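Long-range contact in aminotransferase, class I (Staphylococcus aureus, PDB 2O1B), which probably transfers amino groups between amino acids and 2-oxo acids, as an aspartate aminotransferase of class I that uses pyridoxal-5'-phosphate: residues 83-95 against 106-118. Residues are numbered along the deposited sequence; the frame is centred on the assembly and turned at random.
Sequences AFHGKEAFKQAIV and LDKEDEVCILYGT. With PLP (pyridoxal-5'-phosphate), chain B.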
ATOM      1  N   ALA A  83      12.761   5.521   7.585  1.00 27.32           N
ATOM      2  CA  ALA A  83      11.735   6.003   8.494  1.00 27.99           C
ATOM      3  C   ALA A  83      10.371   5.811   7.851  1.00 28.38           C
ATOM      4  O   ALA A  83      10.152   6.231   6.716  1.00 28.27           O
ATOM      5  CB  ALA A  83      11.974   7.478   8.840  1.00 28.55           C
ATOM      6  N   PHE A  84       9.469   5.163   8.583  1.00 28.47           N
ATOM      7  CA  PHE A  84       8.106   4.890   8.115  1.00 29.17           C
ATOM      8  C   PHE A  84       7.435   6.100   7.486  1.00 29.74           C
ATOM      9  O   PHE A  84       6.857   5.996   6.393  1.00 30.21           O
ATOM     10  CB  PHE A  84       7.228   4.385   9.268  1.00 28.87           C
ATOM     11  CG  PHE A  84       7.469   2.945   9.651  1.00 29.45           C
ATOM     12  CD1 PHE A  84       8.663   2.301   9.343  1.00 29.23           C
ATOM     13  CD2 PHE A  84       6.502   2.244  10.362  1.00 29.57           C
ATOM     14  CE1 PHE A  84       8.877   0.973   9.713  1.00 30.87           C
ATOM     15  CE2 PHE A  84       6.707   0.915  10.744  1.00 30.38           C
ATOM     16  CZ  PHE A  84       7.899   0.281  10.423  1.00 30.33           C
ATOM     17  N   HIS A  85       7.513   7.243   8.170  1.00 29.45           N
ATOM     18  CA  HIS A  85       6.766   8.431   7.764  1.00 29.61           C
ATOM     19  C   HIS A  85       7.469   9.336   6.762  1.00 29.13           C
ATOM     20  O   HIS A  85       6.977  10.423   6.475  1.00 29.30           O
ATOM     21  CB  HIS A  85       6.333   9.236   8.989  1.00 29.80           C
ATOM     22  CG  HIS A  85       5.416   8.482   9.889  1.00 31.55           C
ATOM     23  ND1 HIS A  85       5.560   8.470  11.258  1.00 33.14           N
ATOM     24  CD2 HIS A  85       4.372   7.666   9.609  1.00 31.55           C
ATOM     25  CE1 HIS A  85       4.625   7.700  11.788  1.00 33.90           C
ATOM     26  NE2 HIS A  85       3.892   7.202  10.809  1.00 34.27           N
ATOM     27  N   GLY A  86       8.606   8.892   6.228  1.00 28.80           N
ATOM     28  CA  GLY A  86       9.222   9.589   5.105  1.00 28.10           C
ATOM     29  C   GLY A  86      10.416  10.435   5.471  1.00 27.99           C
ATOM     30  O   GLY A  86      10.632  10.752   6.642  1.00 27.90           O
ATOM     31  N   LYS A  87      11.198  10.790   4.457  1.00 27.77           N
ATOM     32  CA  LYS A  87      12.358  11.657   4.636  1.00 27.50           C
ATOM     33  C   LYS A  87      11.937  13.060   5.060  1.00 27.63           C
ATOM     34  O   LYS A  87      10.888  13.559   4.649  1.00 27.39           O
ATOM     35  CB  LYS A  87      13.149  11.757   3.333  1.00 27.91           C
ATOM     36  CG  LYS A  87      13.836  10.474   2.905  1.00 27.12           C
ATOM     37  CD  LYS A  87      14.668  10.710   1.672  1.00 26.86           C
ATOM     38  CE  LYS A  87      15.328   9.439   1.250  1.00 24.64           C
ATOM     39  NZ  LYS A  87      16.269   9.699   0.157  1.00 25.24           N
ATOM     40  N   GLU A  88      12.766  13.693   5.883  1.00 28.27           N
ATOM     41  CA  GLU A  88      12.573  15.094   6.245  1.00 28.21           C
ATOM     42  C   GLU A  88      12.481  15.996   5.018  1.00 27.30           C
ATOM     43  O   GLU A  88      11.634  16.894   4.957  1.00 26.82           O
ATOM     44  CB  GLU A  88      13.701  15.569   7.155  1.00 28.80           C
ATOM     45  CG  GLU A  88      13.384  15.446   8.636  1.00 32.31           C
ATOM     46  CD  GLU A  88      12.263  16.383   9.064  1.00 35.72           C
ATOM     47  OE1 GLU A  88      12.449  17.625   8.984  1.00 38.92           O
ATOM     48  OE2 GLU A  88      11.196  15.873   9.474  1.00 36.40           O
ATOM     49  N   ALA A  89      13.357  15.754   4.047  1.00 26.46           N
ATOM     50  CA  ALA A  89      13.360  16.514   2.800  1.00 25.99           C
ATOM     51  C   ALA A  89      12.035  16.380   2.025  1.00 25.97           C
ATOM     52  O   ALA A  89      11.629  17.317   1.342  1.00 25.92           O
ATOM     53  CB  ALA A  89      14.535  16.114   1.937  1.00 25.67           C
ATOM     54  N   PHE A  90      11.376  15.227   2.140  1.00 25.80           N
ATOM     55  CA  PHE A  90      10.070  14.999   1.489  1.00 25.85           C
ATOM     56  C   PHE A  90       8.998  15.774   2.240  1.00 26.03           C
ATOM     57  O   PHE A  90       8.263  16.559   1.635  1.00 25.41           O
ATOM     58  CB  PHE A  90       9.750  13.489   1.370  1.00 25.81           C
ATOM     59  CG  PHE A  90       8.596  13.139   0.411  1.00 25.89           C
ATOM     60  CD1 PHE A  90       8.058  14.071  -0.474  1.00 26.74           C
ATOM     61  CD2 PHE A  90       8.076  11.844   0.394  1.00 27.37           C
ATOM     62  CE1 PHE A  90       6.999  13.722  -1.326  1.00 27.00           C
ATOM     63  CE2 PHE A  90       7.032  11.482  -0.466  1.00 26.41           C
ATOM     64  CZ  PHE A  90       6.494  12.423  -1.321  1.00 27.12           C
ATOM     65  N   LYS A  91       8.935  15.597   3.562  1.00 25.90           N
ATOM     66  CA  LYS A  91       7.983  16.366   4.380  1.00 26.24           C
ATOM     67  C   LYS A  91       8.124  17.871   4.126  1.00 26.07           C
ATOM     68  O   LYS A  91       7.135  18.606   4.074  1.00 25.81           O
ATOM     69  CB  LYS A  91       8.194  16.075   5.866  1.00 26.26           C
ATOM     70  CG  LYS A  91       7.997  14.620   6.271  1.00 26.71           C
ATOM     71  CD  LYS A  91       8.287  14.469   7.753  1.00 28.14           C
ATOM     72  CE  LYS A  91       8.227  13.018   8.197  1.00 29.08           C
ATOM     73  NZ  LYS A  91       8.871  12.858   9.537  1.00 29.91           N
ATOM     74  N   GLN A  92       9.370  18.311   3.970  1.00 26.24           N
ATOM     75  CA  GLN A  92       9.693  19.705   3.719  1.00 26.18           C
ATOM     76  C   GLN A  92       9.301  20.169   2.317  1.00 26.06           C
ATOM     77  O   GLN A  92       8.871  21.310   2.146  1.00 26.05           O
ATOM     78  CB  GLN A  92      11.179  19.958   3.970  1.00 26.24           C
ATOM     79  CG  GLN A  92      11.584  21.422   3.888  1.00 27.37           C
ATOM     80  CD  GLN A  92      11.055  22.252   5.050  1.00 27.88           C
ATOM     81  OE1 GLN A  92      11.296  21.931   6.206  1.00 28.55           O
ATOM     82  NE2 GLN A  92      10.354  23.334   4.741  1.00 26.24           N
ATOM     83  N   ALA A  93       9.469  19.306   1.314  1.00 26.20           N
ATOM     84  CA  ALA A  93       9.078  19.654  -0.060  1.00 26.15           C
ATOM     85  C   ALA A  93       7.564  19.815  -0.153  1.00 26.06           C
ATOM     86  O   ALA A  93       7.070  20.634  -0.926  1.00 25.88           O
ATOM     87  CB  ALA A  93       9.568  18.612  -1.055  1.00 26.01           C
ATOM     88  N   ILE A  94       6.851  19.046   0.664  1.00 25.93           N
ATOM     89  CA  ILE A  94       5.399  19.123   0.761  1.00 25.97           C
ATOM     90  C   ILE A  94       4.928  20.448   1.357  1.00 26.31           C
ATOM     91  O   ILE A  94       4.063  21.114   0.782  1.00 26.41           O
ATOM     92  CB  ILE A  94       4.820  17.937   1.582  1.00 25.78           C
ATOM     93  CG1 ILE A  94       4.931  16.629   0.784  1.00 26.83           C
ATOM     94  CG2 ILE A  94       3.360  18.191   1.943  1.00 25.18           C
ATOM     95  CD1 ILE A  94       4.773  15.361   1.622  1.00 25.63           C
ATOM     96  N   VAL A  95       5.476  20.831   2.513  1.00 26.50           N
ATOM     97  CA  VAL A  95       5.045  22.084   3.154  1.00 26.52           C
ATOM     98  C   VAL A  95       5.431  23.304   2.325  1.00 26.33           C
ATOM     99  O   VAL A  95       4.669  24.272   2.257  1.00 26.33           O
ATOM    100  CB  VAL A  95       5.533  22.238   4.634  1.00 26.83           C
ATOM    101  CG1 VAL A  95       5.176  21.011   5.463  1.00 26.41           C
ATOM    102  CG2 VAL A  95       7.017  22.522   4.715  1.00 27.31           C
ATOM    103  N   LEU A 106       1.915  24.563   6.982  1.00 28.05           N
ATOM    104  CA  LEU A 106       1.765  23.218   7.519  1.00 28.25           C
ATOM    105  C   LEU A 106       2.961  22.802   8.357  1.00 28.82           C
ATOM    106  O   LEU A 106       4.099  23.147   8.037  1.00 28.44           O
ATOM    107  CB  LEU A 106       1.615  22.231   6.378  1.00 27.66           C
ATOM    108  CG  LEU A 106       0.438  22.467   5.457  1.00 26.63           C
ATOM    109  CD1 LEU A 106       0.736  21.736   4.176  1.00 25.36           C
ATOM    110  CD2 LEU A 106      -0.849  22.007   6.115  1.00 25.42           C
ATOM    111  N   ASP A 107       2.688  22.052   9.424  1.00 29.43           N
ATOM    112  CA  ASP A 107       3.742  21.470  10.255  1.00 29.90           C
ATOM    113  C   ASP A 107       4.150  20.096   9.709  1.00 29.91           C
ATOM    114  O   ASP A 107       3.301  19.235   9.480  1.00 29.20           O
ATOM    115  CB  ASP A 107       3.281  21.364  11.713  1.00 29.91           C
ATOM    116  CG  ASP A 107       4.360  20.794  12.629  1.00 31.55           C
ATOM    117  OD1 ASP A 107       4.689  19.590  12.512  1.00 31.96           O
ATOM    118  OD2 ASP A 107       4.877  21.555  13.471  1.00 31.54           O
ATOM    119  N   LYS A 108       5.452  19.896   9.529  1.00 30.60           N
ATOM    120  CA  LYS A 108       5.977  18.668   8.919  1.00 31.13           C
ATOM    121  C   LYS A 108       5.642  17.383   9.673  1.00 31.17           C
ATOM    122  O   LYS A 108       5.441  16.336   9.062  1.00 31.82           O
ATOM    123  CB  LYS A 108       7.489  18.755   8.756  1.00 31.71           C
ATOM    124  CG  LYS A 108       7.977  19.819   7.809  1.00 32.67           C
ATOM    125  CD  LYS A 108       9.472  19.632   7.523  1.00 35.64           C
ATOM    126  CE  LYS A 108      10.349  20.044   8.701  1.00 37.20           C
ATOM    127  NZ  LYS A 108      10.385  18.969   9.733  1.00 39.09           N
ATOM    128  N   GLU A 109       5.595  17.450  10.994  1.00 31.03           N
ATOM    129  CA  GLU A 109       5.260  16.277  11.782  1.00 31.42           C
ATOM    130  C   GLU A 109       3.756  16.126  11.932  1.00 30.79           C
ATOM    131  O   GLU A 109       3.205  15.042  11.724  1.00 31.33           O
ATOM    132  CB  GLU A 109       5.932  16.344  13.161  1.00 31.70           C
ATOM    133  CG  GLU A 109       7.155  15.460  13.341  1.00 33.39           C
ATOM    134  CD  GLU A 109       8.048  15.369  12.106  1.00 35.84           C
ATOM    135  OE1 GLU A 109       8.124  14.266  11.536  1.00 35.24           O
ATOM    136  OE2 GLU A 109       8.675  16.384  11.710  1.00 37.98           O
ATOM    137  N   ASP A 110       3.086  17.219  12.268  1.00 30.04           N
ATOM    138  CA  ASP A 110       1.704  17.141  12.715  1.00 29.24           C
ATOM    139  C   ASP A 110       0.696  17.085  11.576  1.00 28.27           C
ATOM    140  O   ASP A 110      -0.420  16.565  11.743  1.00 27.99           O
ATOM    141  CB  ASP A 110       1.372  18.341  13.612  1.00 29.61           C
ATOM    142  CG  ASP A 110       2.099  18.308  14.954  1.00 31.63           C
ATOM    143  OD1 ASP A 110       2.650  17.244  15.338  1.00 33.06           O
ATOM    144  OD2 ASP A 110       2.105  19.363  15.633  1.00 33.11           O
ATOM    145  N   GLU A 111       1.066  17.666  10.439  1.00 27.05           N
ATOM    146  CA  GLU A 111       0.084  17.995   9.402  1.00 26.36           C
ATOM    147  C   GLU A 111       0.439  17.486   8.004  1.00 26.37           C
ATOM    148  O   GLU A 111      -0.099  17.964   7.010  1.00 26.33           O
ATOM    149  CB  GLU A 111      -0.185  19.514   9.400  1.00 25.78           C
ATOM    150  CG  GLU A 111      -0.730  20.003  10.743  1.00 24.67           C
ATOM    151  CD  GLU A 111      -0.883  21.507  10.860  1.00 25.44           C
ATOM    152  OE1 GLU A 111      -0.068  22.251  10.283  1.00 22.51           O
ATOM    153  OE2 GLU A 111      -1.822  21.941  11.570  1.00 24.91           O
ATOM    154  N   VAL A 112       1.322  16.491   7.943  1.00 26.61           N
ATOM    155  CA  VAL A 112       1.753  15.902   6.683  1.00 26.76           C
ATOM    156  C   VAL A 112       1.865  14.379   6.799  1.00 26.84           C
ATOM    157  O   VAL A 112       2.523  13.875   7.709  1.00 26.64           O
ATOM    158  CB  VAL A 112       3.121  16.483   6.233  1.00 26.81           C
ATOM    159  CG1 VAL A 112       3.596  15.792   4.987  1.00 27.74           C
ATOM    160  CG2 VAL A 112       3.025  17.986   5.986  1.00 26.67           C
ATOM    161  N   CYS A 113       1.219  13.663   5.876  1.00 26.94           N
ATOM    162  CA  CYS A 113       1.322  12.198   5.779  1.00 26.64           C
ATOM    163  C   CYS A 113       1.522  11.815   4.326  1.00 26.60           C
ATOM    164  O   CYS A 113       0.671  12.108   3.475  1.00 26.39           O
ATOM    165  CB  CYS A 113       0.057  11.512   6.316  1.00 26.04           C
ATOM    166  SG  CYS A 113       0.094   9.689   6.256  1.00 28.56           S
ATOM    167  N   ILE A 114       2.652  11.181   4.040  1.00 26.37           N
ATOM    168  CA  ILE A 114       2.965  10.705   2.699  1.00 27.19           C
ATOM    169  C   ILE A 114       2.097   9.502   2.334  1.00 26.81           C
ATOM    170  O   ILE A 114       1.861   8.638   3.178  1.00 26.84           O
ATOM    171  CB  ILE A 114       4.453  10.322   2.611  1.00 27.16           C
ATOM    172  CG1 ILE A 114       5.306  11.588   2.570  1.00 28.62           C
ATOM    173  CG2 ILE A 114       4.741   9.550   1.360  1.00 28.88           C
ATOM    174  CD1 ILE A 114       5.987  11.916   3.851  1.00 32.62           C
ATOM    175  N   LEU A 115       1.626   9.457   1.082  1.00 26.65           N
ATOM    176  CA  LEU A 115       0.724   8.389   0.616  1.00 26.12           C
ATOM    177  C   LEU A 115       1.326   7.565  -0.516  1.00 25.89           C
ATOM    178  O   LEU A 115       2.022   8.099  -1.372  1.00 25.85           O
ATOM    179  CB  LEU A 115      -0.642   8.956   0.186  1.00 25.81           C
ATOM    180  CG  LEU A 115      -1.451   9.767   1.212  1.00 25.69           C
ATOM    181  CD1 LEU A 115      -2.710  10.363   0.593  1.00 23.83           C
ATOM    182  CD2 LEU A 115      -1.796   8.933   2.438  1.00 24.59           C
ATOM    183  N   TYR A 116       1.029   6.267  -0.517  1.00 25.87           N
ATOM    184  CA  TYR A 116       1.522   5.332  -1.530  1.00 25.86           C
ATOM    185  C   TYR A 116       0.568   5.343  -2.732  1.00 25.89           C
ATOM    186  O   TYR A 116      -0.081   4.335  -3.043  1.00 25.66           O
ATOM    187  CB  TYR A 116       1.613   3.925  -0.933  1.00 25.71           C
ATOM    188  CG  TYR A 116       2.454   3.855   0.322  1.00 26.31           C
ATOM    189  CD1 TYR A 116       3.806   3.542   0.253  1.00 25.88           C
ATOM    190  CD2 TYR A 116       1.897   4.107   1.582  1.00 25.77           C
ATOM    191  CE1 TYR A 116       4.593   3.477   1.403  1.00 25.81           C
ATOM    192  CE2 TYR A 116       2.674   4.049   2.740  1.00 26.72           C
ATOM    193  CZ  TYR A 116       4.023   3.739   2.642  1.00 27.07           C
ATOM    194  OH  TYR A 116       4.810   3.667   3.772  1.00 26.55           O
ATOM    195  N   GLY A 117       0.494   6.497  -3.392  1.00 26.05           N
ATOM    196  CA  GLY A 117      -0.580   6.806  -4.331  1.00 26.48           C
ATOM    197  C   GLY A 117      -1.778   7.210  -3.502  1.00 26.40           C
ATOM    198  O   GLY A 117      -2.041   6.596  -2.467  1.00 26.89           O
ATOM    199  N   THR A 118      -2.516   8.227  -3.948  1.00 26.25           N
ATOM    200  CA  THR A 118      -3.620   8.770  -3.152  1.00 25.85           C
ATOM    201  C   THR A 118      -4.786   7.812  -2.974  1.00 25.99           C
ATOM    202  O   THR A 118      -5.485   7.887  -1.966  1.00 26.02           O
ATOM    203  CB  THR A 118      -4.155  10.135  -3.674  1.00 25.55           C
ATOM    204  OG1 THR A 118      -4.739  10.000  -4.982  1.00 25.81           O
ATOM    205  CG2 THR A 118      -3.039  11.161  -3.700  1.00 25.89           C
TER
HETATM  206  N1  PLP B 400      -9.093  10.787  -6.871  1.00 16.80           N
HETATM  207  C2  PLP B 400      -9.487  11.249  -8.113  1.00 18.21           C
HETATM  208  C2A PLP B 400     -10.629  12.222  -8.208  1.00 17.70           C
HETATM  209  C3  PLP B 400      -8.783  10.821  -9.241  1.00 17.69           C
HETATM  210  O3  PLP B 400      -9.131  11.251 -10.489  1.00 20.28           O
HETATM  211  C4  PLP B 400      -7.708   9.932  -9.106  1.00 18.49           C
HETATM  212  C4A PLP B 400      -6.671   9.933 -10.190  1.00 17.73           C
HETATM  213  C5  PLP B 400      -7.333   9.462  -7.845  1.00 18.05           C
HETATM  214  C6  PLP B 400      -8.040   9.897  -6.723  1.00 18.26           C
HETATM  215  C5A PLP B 400      -6.187   8.474  -7.670  1.00 19.43           C
HETATM  216  O4P PLP B 400      -4.917   9.074  -7.842  1.00 21.63           O
HETATM  217  P   PLP B 400      -3.564   8.248  -7.530  1.00 20.36           P
HETATM  218  O1P PLP B 400      -2.878   7.902  -8.841  1.00 18.00           O
HETATM  219  O2P PLP B 400      -3.961   7.004  -6.781  1.00 18.93           O
HETATM  220  O3P PLP B 400      -2.679   9.141  -6.707  1.00 19.72           O
HETATM  221  O   HOH W   1       4.331   5.273   5.656  1.00 29.28           O
HETATM  222  O   HOH W   2       4.330  10.493   6.614  1.00 32.86           O
HETATM  223  O   HOH W   3       3.209  24.842   4.533  1.00 18.79           O
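V95, I94 and F90 of the helix that starts at E88 pack on V112 and I114 of strand 112-115, a helix-on-strand contact at the edge of the large seven-stranded sheet of this class I aminotransferase, bordered by a salt-bridge network. The two short axes pass 9.2 Å apart at 108°, so the helix runs across the strand. I94 CD1 sits 3.6 Å from V112 CG1 and also reaches I114 CG1. I114 CG1 in turn meets the F90 ring obliquely, 3.5 Å from CE2; a chi1 of -166° swings that ring from a side-on CB over to I114. V95 CG1 touches L106 CB, K108 CG and V112 CG2.

Outside this apolar layer the charges alternate. K91 runs past the K108 carbonyl to give NZ to the syn lone pair of E109 OE1 at 2.6 Å. In return the last two torsions of K108 (-74° and 80°) fold its chain round to E88, which it crosses at about a right angle, and K108 NZ bonds the syn lone pair of E88 OE1, also at 2.6 Å. The two lysines probably offset the closeness of the carboxylates, whose E88 OE2 and E109 OE2 lie 3.4 Å apart.

Waters link the backbones: one joins H85 O to I114 N, another V95 O to L106 N. Beyond the strand, T118 N bonds the cofactor phosphate, 2.9 Å from PLP O3P. Strand 263-267 pairs antiparallel with 112-115, and its F264 and V266 touch I94; helix 288-300 flanks F90, while helix 269-282 meets H85 and C113.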